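Local coordinates for protein diphosphomevalonate decarboxylase, putative (PDB 2HKE) that probably catalyses the ATP-dependent decarboxylation of (R)-5-diphosphomevalonate to isopentenyl diphosphate, the isoprenoid precursor at the end of the mevalonate pathway, at residues A[58-64]-A[96-102]; A[49-53]-A[375-379]; A[135-141]-A[166-171]; A[34-38]-A[225-229]. The protein carries 1 engineered substitution. All coordinates share one frame; numbering follows the deposited sequence.

Contact 1: residues A[58-64]-A[96-102]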
loop_
_atom_site.group_PDB
_atom_site.type_symbol
_atom_site.label_atom_id
_atom_site.label_comp_id
_atom_site.label_asym_id
_atom_site.label_seq_id
_atom_site.Cartn_x
_atom_site.Cartn_y
_atom_site.Cartn_z
ATOM N N ILE A 58 30.725 2.840 16.782
ATOM C CA ILE A 58 30.538 3.896 15.788
ATOM C C ILE A 58 30.034 5.205 16.387
ATOM O O ILE A 58 29.466 5.235 17.487
ATOM C CB ILE A 58 29.594 3.432 14.653
ATOM C CG1 ILE A 58 28.126 3.469 15.090
ATOM C CG2 ILE A 58 29.987 2.018 14.187
ATOM C CD1 ILE A 58 27.183 2.799 14.099
ATOM N N GLU A 59 30.232 6.283 15.630
ATOM C CA GLU A 59 29.988 7.638 16.119
ATOM C C GLU A 59 28.709 8.280 15.565
ATOM O O GLU A 59 28.223 9.263 16.123
ATOM C CB GLU A 59 31.190 8.550 15.819
ATOM C CG GLU A 59 32.613 7.948 16.070
ATOM C CD GLU A 59 32.900 7.498 17.514
ATOM O OE1 GLU A 59 32.476 8.187 18.480
ATOM O OE2 GLU A 59 33.572 6.439 17.669
ATOM N N THR A 60 28.161 7.755 14.470
ATOM C CA THR A 60 26.834 8.196 14.030
ATOM C C THR A 60 25.988 7.001 13.595
ATOM O O THR A 60 26.484 5.888 13.447
ATOM C CB THR A 60 26.897 9.282 12.889
ATOM O OG1 THR A 60 27.450 8.722 11.692
ATOM C CG2 THR A 60 27.740 10.488 13.312
ATOM N N ASP A 61 24.692 7.234 13.438
ATOM C CA ASP A 61 23.823 6.214 12.865
ATOM C C ASP A 61 24.131 6.107 11.385
ATOM O O ASP A 61 24.569 7.098 10.772
ATOM C CB ASP A 61 22.375 6.599 13.050
ATOM C CG ASP A 61 21.995 6.719 14.504
ATOM O OD1 ASP A 61 22.390 5.842 15.320
ATOM O OD2 ASP A 61 21.321 7.706 14.809
ATOM N N THR A 62 23.916 4.921 10.824
ATOM C CA THR A 62 24.054 4.731 9.393
ATOM C C THR A 62 22.825 4.093 8.781
ATOM O O THR A 62 22.074 3.330 9.421
ATOM C CB THR A 62 25.264 3.854 9.031
ATOM O OG1 THR A 62 25.014 2.511 9.454
ATOM C CG2 THR A 62 26.562 4.372 9.691
ATOM N N LEU A 63 22.633 4.388 7.510
ATOM C CA LEU A 63 21.508 3.862 6.780
ATOM C C LEU A 63 22.012 3.430 5.419
ATOM O O LEU A 63 22.648 4.219 4.750
ATOM C CB LEU A 63 20.476 4.957 6.618
ATOM C CG LEU A 63 19.278 4.645 5.742
ATOM C CD1 LEU A 63 18.502 3.472 6.310
ATOM C CD2 LEU A 63 18.397 5.936 5.647
ATOM N N ARG A 64 21.714 2.202 5.028
ATOM C CA ARG A 64 22.050 1.681 3.713
ATOM C C ARG A 64 20.743 1.281 3.065
ATOM O O ARG A 64 19.953 0.484 3.631
ATOM C CB ARG A 64 22.973 0.489 3.847
ATOM C CG ARG A 64 23.704 0.088 2.544
ATOM C CD ARG A 64 24.723 -1.075 2.800
ATOM N NE ARG A 64 25.937 -0.650 3.470
ATOM C CZ ARG A 64 26.986 -0.081 2.866
ATOM N NH1 ARG A 64 26.983 0.158 1.555
ATOM N NH2 ARG A 64 28.044 0.254 3.584
ATOM N N LYS A 96 22.992 4.524 22.196
ATOM C CA LYS A 96 23.583 3.665 21.196
ATOM C C LYS A 96 23.253 4.247 19.838
ATOM O O LYS A 96 22.186 4.838 19.657
ATOM C CB LYS A 96 23.000 2.251 21.269
ATOM C CG LYS A 96 23.135 1.561 22.603
ATOM C CD LYS A 96 24.501 0.938 22.760
ATOM C CE LYS A 96 24.655 0.260 24.135
ATOM N NZ LYS A 96 24.859 1.303 25.200
ATOM N N LYS A 97 24.175 4.070 18.897
ATOM C CA LYS A 97 23.922 4.348 17.498
ATOM C C LYS A 97 23.500 3.040 16.844
ATOM O O LYS A 97 23.708 1.947 17.383
ATOM C CB LYS A 97 25.173 4.868 16.783
ATOM C CG LYS A 97 25.839 6.052 17.442
ATOM C CD LYS A 97 24.960 7.286 17.435
ATOM C CE LYS A 97 25.492 8.323 18.397
ATOM N NZ LYS A 97 25.629 7.761 19.769
ATOM N N VAL A 98 22.936 3.160 15.659
ATOM C CA VAL A 98 22.414 2.019 14.969
ATOM C C VAL A 98 22.877 2.012 13.513
ATOM O O VAL A 98 22.990 3.065 12.885
ATOM C CB VAL A 98 20.873 2.016 15.095
ATOM C CG1 VAL A 98 20.254 3.307 14.496
ATOM C CG2 VAL A 98 20.278 0.770 14.503
ATOM N N ASN A 99 23.195 0.828 13.008
ATOM C CA ASN A 99 23.366 0.596 11.562
ATOM C C ASN A 99 22.069 0.004 11.043
ATOM O O ASN A 99 21.655 -1.036 11.516
ATOM C CB ASN A 99 24.448 -0.437 11.193
ATOM C CG ASN A 99 25.839 -0.066 11.672
ATOM O OD1 ASN A 99 26.489 -0.880 12.343
ATOM N ND2 ASN A 99 26.330 1.104 11.291
ATOM N N ILE A 100 21.453 0.666 10.082
ATOM C CA ILE A 100 20.229 0.202 9.431
ATOM C C ILE A 100 20.549 -0.133 7.987
ATOM O O ILE A 100 21.164 0.689 7.284
ATOM C CB ILE A 100 19.181 1.340 9.387
ATOM C CG1 ILE A 100 18.922 1.919 10.783
ATOM C CG2 ILE A 100 17.879 0.866 8.752
ATOM C CD1 ILE A 100 18.159 3.205 10.734
ATOM N N VAL A 101 20.102 -1.303 7.555
ATOM C CA VAL A 101 20.341 -1.780 6.197
ATOM C C VAL A 101 19.005 -2.246 5.671
ATOM O O VAL A 101 18.370 -3.114 6.275
ATOM C CB VAL A 101 21.368 -2.944 6.197
ATOM C CG1 VAL A 101 21.514 -3.543 4.800
ATOM C CG2 VAL A 101 22.712 -2.482 6.777
ATOM N N SER A 102 18.546 -1.621 4.587
ATOM C CA SER A 102 17.215 -1.860 4.099
ATOM C C SER A 102 17.262 -2.231 2.624
ATOM O O SER A 102 18.040 -1.648 1.867
ATOM C CB SER A 102 16.378 -0.610 4.281
ATOM O OG SER A 102 16.266 -0.354 5.653
HETATM O O HOH W 1 23.953 0.991 7.430
#
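The hydroxyl OG1 of T62 is gripped by the amide of N99 and by a water. N99 ND2 donates to it at 2.7 Å, with the oxygen close to the amide plane, and the water, 2.7 Å from OG1, donates a hydrogen bond to O of I100. A first torsion of 69° sets OG1 between backbone N and carbonyl carbon, alongside the N99 amide. An asparagine fits here because OD1 can take a bond from R55. Residues 62-64 and 97-102 are neighbouring parallel strands of the N-terminal domain's sheet, and the backbone ladder alternates as parallel pairing requires: T62 N to V98 O, I100 N to T62 O, R64 N to I100 O, and S102 N to R64 O at 2.7 Å. Just before the ladder, D61 stands in for a backbone acceptor. Its OD1 takes the V98 N-H at 2.8 Å on the anti side of the carboxylate, while R86 forms a salt bridge with the same oxygen. L63 and I100 fill the buried face toward helices 76-86 and 114-130, meeting through CD1 of L63 and CG2 of I100 at 3.6 Å. On the T62 and N99 face, I58 lays CG1 against CB of K97 at 3.7 Å and brings CD1 to ND2 of N99; bent at chi2, the lysine chain runs on along residues 58-61 before NZ bonds to N95 O.

Contact 2: residues A[49-53]-A[375-379]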
loop_
_atom_site.group_PDB
_atom_site.type_symbol
_atom_site.label_atom_id
_atom_site.label_comp_id
_atom_site.label_asym_id
_atom_site.label_seq_id
_atom_site.Cartn_x
_atom_site.Cartn_y
_atom_site.Cartn_z
ATOM N N LYS A 49 12.686 -5.600 3.396
ATOM C CA LYS A 49 13.412 -6.241 4.457
ATOM C C LYS A 49 14.372 -5.212 5.027
ATOM O O LYS A 49 15.031 -4.491 4.268
ATOM C CB LYS A 49 14.156 -7.424 3.878
ATOM C CG LYS A 49 15.068 -8.154 4.852
ATOM C CD LYS A 49 15.358 -9.549 4.231
ATOM C CE LYS A 49 16.483 -10.241 4.839
ATOM N NZ LYS A 49 16.814 -11.469 4.002
ATOM N N THR A 50 14.407 -5.131 6.369
ATOM C CA THR A 50 15.379 -4.300 7.104
ATOM C C THR A 50 16.054 -5.098 8.209
ATOM O O THR A 50 15.401 -5.831 8.935
ATOM C CB THR A 50 14.723 -3.069 7.774
ATOM O OG1 THR A 50 14.188 -2.204 6.785
ATOM C CG2 THR A 50 15.681 -2.276 8.661
ATOM N N SER A 51 17.348 -4.872 8.330
ATOM C CA SER A 51 18.168 -5.381 9.416
ATOM C C SER A 51 18.728 -4.187 10.160
ATOM O O SER A 51 19.168 -3.203 9.559
ATOM C CB SER A 51 19.310 -6.270 8.881
ATOM O OG SER A 51 18.816 -7.550 8.476
ATOM N N VAL A 52 18.703 -4.244 11.479
ATOM C CA VAL A 52 19.323 -3.201 12.260
ATOM C C VAL A 52 20.302 -3.828 13.255
ATOM O O VAL A 52 20.051 -4.933 13.755
ATOM C CB VAL A 52 18.272 -2.303 12.987
ATOM C CG1 VAL A 52 17.264 -1.713 11.971
ATOM C CG2 VAL A 52 17.533 -3.081 14.091
ATOM N N GLU A 53 21.380 -3.101 13.542
ATOM C CA GLU A 53 22.345 -3.517 14.572
ATOM C C GLU A 53 22.691 -2.357 15.485
ATOM O O GLU A 53 23.081 -1.309 15.010
ATOM C CB GLU A 53 23.610 -4.057 13.909
ATOM C CG GLU A 53 24.462 -4.930 14.855
ATOM C CD GLU A 53 25.894 -5.177 14.341
ATOM O OE1 GLU A 53 26.219 -4.942 13.145
ATOM O OE2 GLU A 53 26.717 -5.594 15.176
ATOM N N GLU A 375 19.055 -14.645 8.082
ATOM C CA GLU A 375 18.477 -13.862 6.999
ATOM C C GLU A 375 18.880 -12.399 7.053
ATOM O O GLU A 375 18.419 -11.605 6.244
ATOM C CB GLU A 375 16.956 -13.943 7.069
ATOM C CG GLU A 375 16.439 -15.354 7.164
ATOM C CD GLU A 375 15.102 -15.541 6.463
ATOM O OE1 GLU A 375 15.012 -15.269 5.229
ATOM O OE2 GLU A 375 14.145 -15.992 7.141
ATOM N N SER A 376 19.749 -12.054 7.991
ATOM C CA SER A 376 20.160 -10.692 8.179
ATOM C C SER A 376 20.882 -10.133 6.971
ATOM O O SER A 376 21.584 -10.850 6.275
ATOM C CB SER A 376 21.049 -10.594 9.401
ATOM O OG SER A 376 21.492 -9.271 9.585
ATOM N N LEU A 377 20.708 -8.840 6.739
ATOM C CA LEU A 377 21.406 -8.114 5.681
ATOM C C LEU A 377 22.710 -7.572 6.215
ATOM O O LEU A 377 23.439 -6.879 5.497
ATOM C CB LEU A 377 20.557 -6.932 5.198
ATOM C CG LEU A 377 19.147 -7.285 4.752
ATOM C CD1 LEU A 377 18.368 -6.045 4.313
ATOM C CD2 LEU A 377 19.220 -8.294 3.629
ATOM N N ILE A 378 22.948 -7.829 7.495
ATOM C CA ILE A 378 24.130 -7.363 8.204
ATOM C C ILE A 378 24.924 -8.630 8.545
ATOM O O ILE A 378 24.444 -9.476 9.318
ATOM C CB ILE A 378 23.745 -6.570 9.496
ATOM C CG1 ILE A 378 23.034 -5.256 9.138
ATOM C CG2 ILE A 378 24.968 -6.273 10.356
ATOM C CD1 ILE A 378 22.480 -4.506 10.311
ATOM N N PRO A 379 26.120 -8.774 7.955
ATOM C CA PRO A 379 26.937 -9.961 8.207
ATOM C C PRO A 379 27.639 -9.890 9.561
ATOM O O PRO A 379 27.938 -8.792 10.051
ATOM C CB PRO A 379 27.983 -9.900 7.091
ATOM C CG PRO A 379 28.208 -8.439 6.905
ATOM C CD PRO A 379 26.806 -7.833 7.043
HETATM O O HOH W 2 14.888 -13.182 3.959
#
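At -75°, the first torsion of S51 turns OG beside its own backbone N and places it facing the N-H of L377; that of L377, -54°, sets the leucine branches against K49. L377 N donates to S51 OG at 2.9 Å, and the bond is almost straight (174°). The same hydroxyl is hydrogen-bonded to T7 OG1 in strand 5-15, so a small polar residue ties the loop to two strands at once. Around this bond the side chains of L377 and I378 settle on the strand. CD1 of L377 lies 4.0 Å from CG of K49, whose extended chain provides a methylene flank for the leucine. I378 sends CD1 to the carbonyl O of S51 at 3.6 Å, and its other branch, CG2, comes to 3.3 Å from OE1 of E53. The charged ends of K49 and E375 stay apart, NZ and OE1 being separated by 4.4 Å, beyond a salt bridge. L377 and I378 also touch V101 of strand 97-104, so they cover the sheet on the face that T50 and V52 do not occupy, those two pointing to helix 114-130. The loop keeps its shape through an ST turn, in which I378 N donates to S376 OG, and it packs the C-terminal tail against the N-terminal domain's sheet.

Contact 3: residues A[135-141]-A[166-171]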
loop_
_atom_site.group_PDB
_atom_site.type_symbol
_atom_site.label_atom_id
_atom_site.label_comp_id
_atom_site.label_asym_id
_atom_site.label_seq_id
_atom_site.Cartn_x
_atom_site.Cartn_y
_atom_site.Cartn_z
ATOM N N ASN A 135 4.669 1.849 19.448
ATOM C CA ASN A 135 4.188 0.765 18.628
ATOM C C ASN A 135 4.641 0.911 17.171
ATOM O O ASN A 135 4.972 2.017 16.711
ATOM C CB ASN A 135 2.673 0.582 18.746
ATOM C CG ASN A 135 1.907 1.797 18.287
ATOM O OD1 ASN A 135 1.796 2.084 17.085
ATOM N ND2 ASN A 135 1.386 2.540 19.259
ATOM N N VAL A 136 4.674 -0.219 16.480
ATOM C CA VAL A 136 5.200 -0.266 15.153
ATOM C C VAL A 136 4.461 0.739 14.274
ATOM O O VAL A 136 5.107 1.433 13.458
ATOM C CB VAL A 136 5.121 -1.691 14.550
ATOM C CG1 VAL A 136 5.367 -1.651 13.003
ATOM C CG2 VAL A 136 6.128 -2.610 15.268
ATOM N N SER A 137 3.138 0.744 14.392
ATOM C CA SER A 137 2.319 1.592 13.523
ATOM C C SER A 137 2.654 3.093 13.676
ATOM O O SER A 137 2.877 3.798 12.673
ATOM C CB SER A 137 0.841 1.291 13.730
ATOM O OG SER A 137 0.036 2.122 12.944
ATOM N N MET A 138 2.716 3.601 14.921
ATOM C CA MET A 138 2.996 5.016 15.127
ATOM C C MET A 138 4.385 5.452 14.746
ATOM O O MET A 138 4.558 6.570 14.262
ATOM C CB MET A 138 2.684 5.430 16.569
ATOM C CG MET A 138 1.172 5.372 16.830
ATOM S SD MET A 138 0.785 5.898 18.543
ATOM C CE MET A 138 2.150 7.034 18.777
ATOM N N LEU A 139 5.372 4.589 14.921
ATOM C CA LEU A 139 6.718 4.951 14.446
ATOM C C LEU A 139 6.806 4.916 12.923
ATOM O O LEU A 139 7.438 5.768 12.311
ATOM C CB LEU A 139 7.736 3.998 15.059
ATOM C CG LEU A 139 9.156 4.426 14.826
ATOM C CD1 LEU A 139 9.454 5.741 15.487
ATOM C CD2 LEU A 139 10.123 3.302 15.285
ATOM N N ALA A 140 6.186 3.913 12.312
ATOM C CA ALA A 140 6.153 3.770 10.859
ATOM C C ALA A 140 5.502 5.014 10.221
ATOM O O ALA A 140 5.982 5.488 9.215
ATOM C CB ALA A 140 5.387 2.516 10.481
ATOM N N ARG A 141 4.463 5.547 10.878
ATOM C CA ARG A 141 3.698 6.728 10.421
ATOM C C ARG A 141 4.589 7.925 10.232
ATOM O O ARG A 141 4.434 8.690 9.272
ATOM C CB ARG A 141 2.626 7.060 11.467
ATOM C CG ARG A 141 1.562 7.984 10.958
ATOM C CD ARG A 141 0.777 8.631 12.069
ATOM N NE ARG A 141 1.579 9.622 12.765
ATOM C CZ ARG A 141 1.819 9.675 14.062
ATOM N NH1 ARG A 141 1.248 8.830 14.917
ATOM N NH2 ARG A 141 2.523 10.670 14.540
ATOM N N GLY A 166 -0.275 13.595 18.086
ATOM C CA GLY A 166 -0.282 12.387 17.263
ATOM C C GLY A 166 -0.471 11.096 18.065
ATOM O O GLY A 166 -0.437 10.011 17.494
ATOM N N SER A 167 -0.689 11.214 19.388
ATOM C CA SER A 167 -0.723 10.041 20.279
ATOM C C SER A 167 -1.917 9.126 20.055
ATOM O O SER A 167 -1.910 7.994 20.536
ATOM C CB SER A 167 -0.640 10.472 21.759
ATOM O OG SER A 167 -1.776 11.233 22.069
ATOM N N ASP A 168 -2.929 9.574 19.318
ATOM C CA ASP A 168 -4.038 8.730 18.906
ATOM C C ASP A 168 -4.135 8.539 17.375
ATOM O O ASP A 168 -5.133 8.067 16.853
ATOM C CB ASP A 168 -5.356 9.262 19.453
ATOM C CG ASP A 168 -5.715 10.632 18.927
ATOM O OD1 ASP A 168 -4.862 11.309 18.320
ATOM O OD2 ASP A 168 -6.877 11.060 19.159
ATOM N N CYS A 169 -3.097 8.936 16.665
ATOM C CA CYS A 169 -3.074 8.795 15.218
ATOM C C CYS A 169 -2.337 7.481 14.874
ATOM O O CYS A 169 -1.090 7.406 14.855
ATOM C CB CYS A 169 -2.400 10.017 14.602
ATOM S SG CYS A 169 -2.374 10.069 12.834
ATOM N N VAL A 170 -3.111 6.434 14.637
ATOM C CA VAL A 170 -2.556 5.093 14.651
ATOM C C VAL A 170 -3.442 4.145 13.878
ATOM O O VAL A 170 -4.629 4.390 13.746
ATOM C CB VAL A 170 -2.415 4.624 16.117
ATOM C CG1 VAL A 170 -3.813 4.450 16.727
ATOM C CG2 VAL A 170 -1.525 3.328 16.236
ATOM N N ALA A 171 -2.862 3.047 13.376
ATOM C CA ALA A 171 -3.620 2.069 12.641
ATOM C C ALA A 171 -4.101 1.018 13.620
ATOM O O ALA A 171 -3.411 0.741 14.611
ATOM C CB ALA A 171 -2.814 1.387 11.546
#
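The N-terminal part of helix 136-143, with N135 as its N-cap, packs here against the type I turn 166-169 and the start of strand 170-175 in the N-terminal domain. OD1 of N135 accepts from M138 N at 2.8 Å, the donor tilted from the carbonyl plane; asparagine suits the cap because a short side chain can fold back onto an N-H that the helix leaves without a backbone partner. V170 rests on this end of the helix. Its CG2 lies 3.4 Å from CG of M138, tighter than usual for two carbons, and it also touches OD1 of N135. One step along the strand, A171 N donates to OG of S137 at 3.1 Å. This oxygen is also bonded to C148 O, so serine connects the strand and a loop through one small hydroxyl, and the alanine methyl beside it stays 3.3 Å from OG. One turn further along the helix, R141 reaches toward the turn, its chain bent at chi3 (72°). Its NH2 is bonded to L29 O, which fixes the guanidinium from another direction. C169 lies over one face of that group through CB, and SG of C169 is 3.5 Å from CD of R141. NH1 donates to C169 O at 2.7 Å, in that carbonyl's plane but 23° out of the guanidinium's own.

Contact 4: residues A[34-38]-A[225-229]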
loop_
_atom_site.group_PDB
_atom_site.type_symbol
_atom_site.label_atom_id
_atom_site.label_comp_id
_atom_site.label_asym_id
_atom_site.label_seq_id
_atom_site.Cartn_x
_atom_site.Cartn_y
_atom_site.Cartn_z
ATOM N N ASN A 34 -8.188 12.644 7.131
ATOM C CA ASN A 34 -9.285 11.689 7.254
ATOM C C ASN A 34 -8.709 10.294 7.502
ATOM O O ASN A 34 -7.498 10.062 7.275
ATOM C CB ASN A 34 -10.136 11.690 5.978
ATOM C CG ASN A 34 -9.302 11.526 4.721
ATOM O OD1 ASN A 34 -8.865 12.534 4.142
ATOM N ND2 ASN A 34 -9.013 10.246 4.316
ATOM N N ASP A 35 -9.563 9.403 7.949
ATOM C CA ASP A 35 -9.172 8.015 8.108
ATOM C C ASP A 35 -8.898 7.401 6.737
ATOM O O ASP A 35 -9.409 7.838 5.705
ATOM C CB ASP A 35 -10.290 7.212 8.714
ATOM C CG ASP A 35 -10.573 7.521 10.182
ATOM O OD1 ASP A 35 -9.872 8.281 10.896
ATOM O OD2 ASP A 35 -11.601 6.937 10.624
ATOM N N SER A 36 -8.140 6.308 6.746
ATOM C CA SER A 36 -7.986 5.510 5.543
ATOM C C SER A 36 -8.135 4.040 5.907
ATOM O O SER A 36 -8.137 3.705 7.088
ATOM C CB SER A 36 -6.675 5.809 4.837
ATOM O OG SER A 36 -5.555 5.800 5.692
ATOM N N PHE A 37 -8.249 3.177 4.915
ATOM C CA PHE A 37 -8.625 1.811 5.195
ATOM C C PHE A 37 -7.971 1.007 4.083
ATOM O O PHE A 37 -8.161 1.335 2.903
ATOM C CB PHE A 37 -10.167 1.725 5.111
ATOM C CG PHE A 37 -10.818 0.648 5.988
ATOM C CD1 PHE A 37 -10.145 -0.478 6.444
ATOM C CD2 PHE A 37 -12.173 0.754 6.225
ATOM C CE1 PHE A 37 -10.825 -1.436 7.223
ATOM C CE2 PHE A 37 -12.866 -0.175 6.996
ATOM C CZ PHE A 37 -12.178 -1.298 7.477
ATOM N N SER A 38 -7.209 -0.041 4.450
ATOM C CA SER A 38 -6.432 -0.763 3.457
ATOM C C SER A 38 -6.490 -2.256 3.706
ATOM O O SER A 38 -6.905 -2.720 4.790
ATOM C CB SER A 38 -4.977 -0.323 3.477
ATOM O OG SER A 38 -4.436 -0.484 4.788
ATOM N N MET A 225 -16.312 5.044 5.357
ATOM C CA MET A 225 -15.730 4.229 6.450
ATOM C C MET A 225 -16.818 3.370 7.116
ATOM O O MET A 225 -16.602 2.197 7.382
ATOM C CB MET A 225 -15.050 5.091 7.512
ATOM C CG MET A 225 -13.746 5.784 7.023
ATOM S SD MET A 225 -12.416 4.589 6.639
ATOM C CE MET A 225 -12.273 3.746 8.229
ATOM N N LYS A 226 -17.972 3.952 7.358
ATOM C CA LYS A 226 -19.096 3.186 7.938
ATOM C C LYS A 226 -19.599 2.102 6.997
ATOM O O LYS A 226 -19.813 0.948 7.431
ATOM C CB LYS A 226 -20.230 4.125 8.361
ATOM C CG LYS A 226 -21.518 3.424 8.813
ATOM C CD LYS A 226 -22.541 4.444 9.357
ATOM C CE LYS A 226 -23.848 3.744 9.786
ATOM N NZ LYS A 226 -24.759 4.717 10.498
ATOM N N ILE A 227 -19.763 2.430 5.716
ATOM C CA ILE A 227 -20.318 1.494 4.735
ATOM C C ILE A 227 -19.292 0.369 4.509
ATOM O O ILE A 227 -19.646 -0.784 4.465
ATOM C CB ILE A 227 -20.611 2.172 3.368
ATOM C CG1 ILE A 227 -21.720 3.235 3.511
ATOM C CG2 ILE A 227 -20.974 1.135 2.313
ATOM C CD1 ILE A 227 -21.763 4.241 2.321
ATOM N N ALA A 228 -18.029 0.714 4.309
ATOM C CA ALA A 228 -16.997 -0.334 4.131
ATOM C C ALA A 228 -16.868 -1.272 5.337
ATOM O O ALA A 228 -16.787 -2.482 5.176
ATOM C CB ALA A 228 -15.610 0.299 3.785
ATOM N N SER A 229 -16.891 -0.722 6.533
ATOM C CA SER A 229 -16.789 -1.512 7.757
ATOM C C SER A 229 -17.921 -2.554 7.825
ATOM O O SER A 229 -17.671 -3.722 8.063
ATOM C CB SER A 229 -16.815 -0.577 8.983
ATOM O OG SER A 229 -15.644 0.215 9.006
#
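Sulfur meets aromatic ring obliquely between M225 and F37: SD stands 5.0 Å from the ring centroid, 64° off the ring normal, in a Met-aromatic contact that uses neither face nor edge squarely. The methionine chain, bent at both chi2 (-66°) and chi3 (-58°), curls its end toward the strand. Its methyl CE comes to 3.6 Å from CD2 of F37, and SD lies 4.0 Å from CB of D35. A flexible, unbranched side chain suits this place, since it can follow the surface between the aspartate and the phenyl ring. With its carboxylate bonded to K160 N, D35 offers mainly its methylene. At the edge of the ring, near its plane, OG of S229 approaches CE2 of F37 at 3.5 Å. That hydroxyl donates to M225 O at 2.7 Å, while S229 N reaches the same carbonyl from the opposite face of its plane. A228 adds its CB to CD2 of F37, small enough for the ring to come near the helix. F16 and F174 meet the same phenylalanine ring. The contact is thus apolar interdomain packing, a helix of the GHMP-type C-terminal domain laid on strand 36-40 of the N-terminal domain.

Overall arrangement
The large mixed sheet of the N-terminal domain is common to all four contacts. Contacts 1 and 2 adjoin, their centres 11 Å apart, because strands 97-104 and 48-55 are neighbours in it; backbone bonds such as S51 N to V101 O join them. The centre of contact 3 lies about 23 Å from each and 17 Å from contact 4, which is 35 to 37 Å from contacts 1 and 2, across the chain's centre. Along the chain, contact 1 closes before contact 3 opens, and both sit inside the loops closed by contacts 2 and 4, which cross. Contacts 2 and 4 thus fasten the C-terminal tail and the C-terminal domain to separate regions of one sheet.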